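Local coordinates for D-alanyl-D-alanine carboxypeptidase (Mycobacterium tuberculosis H37Rv, PDB 4RYE), which acts as a D,D-carboxypeptidase that probably cleaves the terminal D-Ala-D-Ala bond of peptidoglycan stem peptides, releasing the last D-alanine, during cell wall biogenesis, at residues K50-L55 with N125-T130. Sequence-based numbering, arbitrary orientation.
Sequences KVLLAL and NAKAAT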
ATOM      1  N   LYS A  50       5.136   0.720   1.931  1.00 13.14           N
ATOM      2  CA  LYS A  50       4.805   1.308   3.237  1.00 17.86           C
ATOM      3  C   LYS A  50       3.764   0.486   3.998  1.00 18.66           C
ATOM      4  O   LYS A  50       3.687   0.558   5.219  1.00 15.22           O
ATOM      5  CB  LYS A  50       4.325   2.761   3.093  1.00 13.81           C
ATOM      6  CG  LYS A  50       5.423   3.764   2.707  1.00 14.98           C
ATOM      7  CD  LYS A  50       4.819   5.160   2.570  1.00 16.35           C
ATOM      8  CE  LYS A  50       5.877   6.256   2.478  1.00 17.23           C
ATOM      9  NZ  LYS A  50       6.433   6.352   1.111  1.00 20.92           N
ATOM     10  N   VAL A  51       2.953  -0.286   3.285  1.00 14.74           N
ATOM     11  CA  VAL A  51       2.005  -1.184   3.947  1.00 11.01           C
ATOM     12  C   VAL A  51       2.749  -2.248   4.756  1.00 14.21           C
ATOM     13  O   VAL A  51       2.353  -2.606   5.875  1.00 14.65           O
ATOM     14  CB  VAL A  51       1.065  -1.871   2.924  1.00 17.57           C
ATOM     15  CG1 VAL A  51       0.116  -2.833   3.630  1.00 19.98           C
ATOM     16  CG2 VAL A  51       0.269  -0.829   2.131  1.00 14.08           C
ATOM     17  N   LEU A  52       3.827  -2.764   4.188  1.00 12.27           N
ATOM     18  CA  LEU A  52       4.672  -3.720   4.886  1.00 14.65           C
ATOM     19  C   LEU A  52       5.340  -3.083   6.110  1.00 15.25           C
ATOM     20  O   LEU A  52       5.451  -3.709   7.159  1.00 14.08           O
ATOM     21  CB  LEU A  52       5.721  -4.276   3.927  1.00 17.80           C
ATOM     22  CG  LEU A  52       6.580  -5.432   4.433  1.00 20.69           C
ATOM     23  CD1 LEU A  52       5.679  -6.584   4.865  1.00 15.90           C
ATOM     24  CD2 LEU A  52       7.558  -5.865   3.347  1.00 19.30           C
ATOM     25  N   LEU A  53       5.779  -1.834   5.989  1.00 13.25           N
ATOM     26  CA  LEU A  53       6.320  -1.125   7.154  1.00 12.97           C
ATOM     27  C   LEU A  53       5.239  -0.979   8.223  1.00 11.90           C
ATOM     28  O   LEU A  53       5.498  -1.184   9.407  1.00 15.91           O
ATOM     29  CB  LEU A  53       6.850   0.259   6.750  1.00 12.81           C
ATOM     30  CG  LEU A  53       7.261   1.174   7.911  1.00 17.85           C
ATOM     31  CD1 LEU A  53       8.389   0.564   8.717  1.00 13.86           C
ATOM     32  CD2 LEU A  53       7.661   2.546   7.373  1.00 14.28           C
ATOM     33  N   ALA A  54       4.023  -0.630   7.807  1.00 14.18           N
ATOM     34  CA  ALA A  54       2.910  -0.487   8.747  1.00 16.27           C
ATOM     35  C   ALA A  54       2.640  -1.773   9.536  1.00 15.28           C
ATOM     36  O   ALA A  54       2.375  -1.722  10.739  1.00 14.26           O
ATOM     37  CB  ALA A  54       1.630  -0.011   8.024  1.00 13.09           C
ATOM     38  N   LEU A  55       2.693  -2.918   8.861  1.00 14.03           N
ATOM     39  CA  LEU A  55       2.533  -4.212   9.539  1.00 15.22           C
ATOM     40  C   LEU A  55       3.566  -4.430  10.648  1.00 16.56           C
ATOM     41  O   LEU A  55       3.233  -4.886  11.741  1.00 18.30           O
ATOM     42  CB  LEU A  55       2.665  -5.356   8.538  1.00 20.39           C
ATOM     43  CG  LEU A  55       1.439  -5.775   7.742  1.00 27.53           C
ATOM     44  CD1 LEU A  55       1.866  -6.797   6.692  1.00 28.34           C
ATOM     45  CD2 LEU A  55       0.386  -6.356   8.670  1.00 24.21           C
ATOM     46  N   ASN A 125      11.481  -7.372   5.622  1.00 14.03           N
ATOM     47  CA  ASN A 125      11.755  -8.559   4.825  1.00 19.49           C
ATOM     48  C   ASN A 125      11.416  -9.833   5.589  1.00 20.26           C
ATOM     49  O   ASN A 125      10.873 -10.774   5.015  1.00 17.68           O
ATOM     50  CB  ASN A 125      13.210  -8.543   4.343  1.00 18.74           C
ATOM     51  CG  ASN A 125      13.415  -7.559   3.207  1.00 21.98           C
ATOM     52  OD1 ASN A 125      12.531  -7.395   2.363  1.00 20.22           O
ATOM     53  ND2 ASN A 125      14.558  -6.886   3.190  1.00 20.84           N
ATOM     54  N   ALA A 126      11.697  -9.854   6.889  1.00 18.64           N
ATOM     55  CA  ALA A 126      11.301 -11.008   7.700  1.00 18.12           C
ATOM     56  C   ALA A 126       9.778 -11.173   7.733  1.00 19.90           C
ATOM     57  O   ALA A 126       9.263 -12.293   7.682  1.00 20.60           O
ATOM     58  CB  ALA A 126      11.855 -10.901   9.103  1.00 15.74           C
ATOM     59  N   LYS A 127       9.065 -10.059   7.826  1.00 15.59           N
ATOM     60  CA  LYS A 127       7.601 -10.091   7.855  1.00 13.25           C
ATOM     61  C   LYS A 127       7.029 -10.623   6.534  1.00 19.50           C
ATOM     62  O   LYS A 127       6.125 -11.470   6.530  1.00 18.27           O
ATOM     63  CB  LYS A 127       7.067  -8.685   8.160  1.00 15.77           C
ATOM     64  CG  LYS A 127       5.545  -8.546   8.140  1.00 22.22           C
ATOM     65  CD  LYS A 127       4.864  -9.629   8.963  1.00 26.23           C
ATOM     66  CE  LYS A 127       4.050  -9.054  10.083  1.00 35.09           C
ATOM     67  NZ  LYS A 127       4.846  -9.032  11.344  1.00 38.55           N
ATOM     68  N   ALA A 128       7.558 -10.139   5.414  1.00 16.65           N
ATOM     69  CA  ALA A 128       7.136 -10.646   4.106  1.00 16.74           C
ATOM     70  C   ALA A 128       7.299 -12.160   4.040  1.00 15.04           C
ATOM     71  O   ALA A 128       6.404 -12.872   3.571  1.00 15.78           O
ATOM     72  CB  ALA A 128       7.911  -9.968   2.978  1.00 15.31           C
ATOM     73  N   ALA A 129       8.430 -12.667   4.523  1.00 14.82           N
ATOM     74  CA  ALA A 129       8.640 -14.118   4.533  1.00 15.59           C
ATOM     75  C   ALA A 129       7.599 -14.876   5.368  1.00 17.04           C
ATOM     76  O   ALA A 129       7.154 -15.956   4.963  1.00 18.89           O
ATOM     77  CB  ALA A 129      10.053 -14.463   5.006  1.00 14.96           C
ATOM     78  N   THR A 130       7.222 -14.342   6.530  1.00 16.73           N
ATOM     79  CA  THR A 130       6.226 -15.037   7.358  1.00 18.84           C
ATOM     80  C   THR A 130       4.879 -15.099   6.647  1.00 21.00           C
ATOM     81  O   THR A 130       4.079 -15.988   6.917  1.00 18.19           O
ATOM     82  CB  THR A 130       6.023 -14.411   8.745  1.00 22.18           C
ATOM     83  OG1 THR A 130       5.462 -13.101   8.607  1.00 24.37           O
ATOM     84  CG2 THR A 130       7.331 -14.323   9.504  1.00 22.13           C
TER
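Leu52, on the helix that begins just after Ser47, the probable acyl-ester serine of this penicillin-binding protein, meets Lys127 and Ala128 near the C-terminal end of helix 117-130. The axes of 50-55 and 125-130 cross at 89°, practically at right angles, and lie 9.7 Å apart at their closest. Such a crossing confines the contact to a small patch, 201 Å² counted over both sides. Leu52 bridges the gap with both methyls: CD1 approaches CG of Lys127 at 3.8 Å, while CD2 rests 4.1 Å from CB of Ala128. Its CG stands anti to the backbone N (chi1 -172°), which carries the branched end closer to the second helix than its CB direction alone would suggest. Leu52 and Ala128 are also the nearest CA pair, 7.4 Å apart, where the small CB of Ala128 meets CD2 of Leu52.

Lys127 runs past Leu52 in the opposite sense, its aliphatic part serving as a nonpolar surface. Bends at chi2 and chi3 bring CE to 4.2 Å from CB of Leu55; the bend at chi4 sets the direction of NZ, which goes on to a salt bridge with Asp59, further along helix 50-60. One lysine thus joins both kinds of contact, methylene against leucine and ammonium against carboxylate. The arrangement belongs to the helical part of the penicillin-recognising, beta-lactamase-like fold, in which helix 50-60 begins at the SxxK motif. Lys50, probably the proton acceptor, has its NZ hydrogen-bonded to OG of Ser47 and OD1 of Asn104. Leu52 also touches Met124, and Leu55 packs on Leu131 and on Ile161 of helix 155-166. Within 125-130, Thr130 OG1 donates to Lys127 O at 2.7 Å, tilted 16° from the carbonyl plane, tying the last turn of helix 117-130 back onto itself.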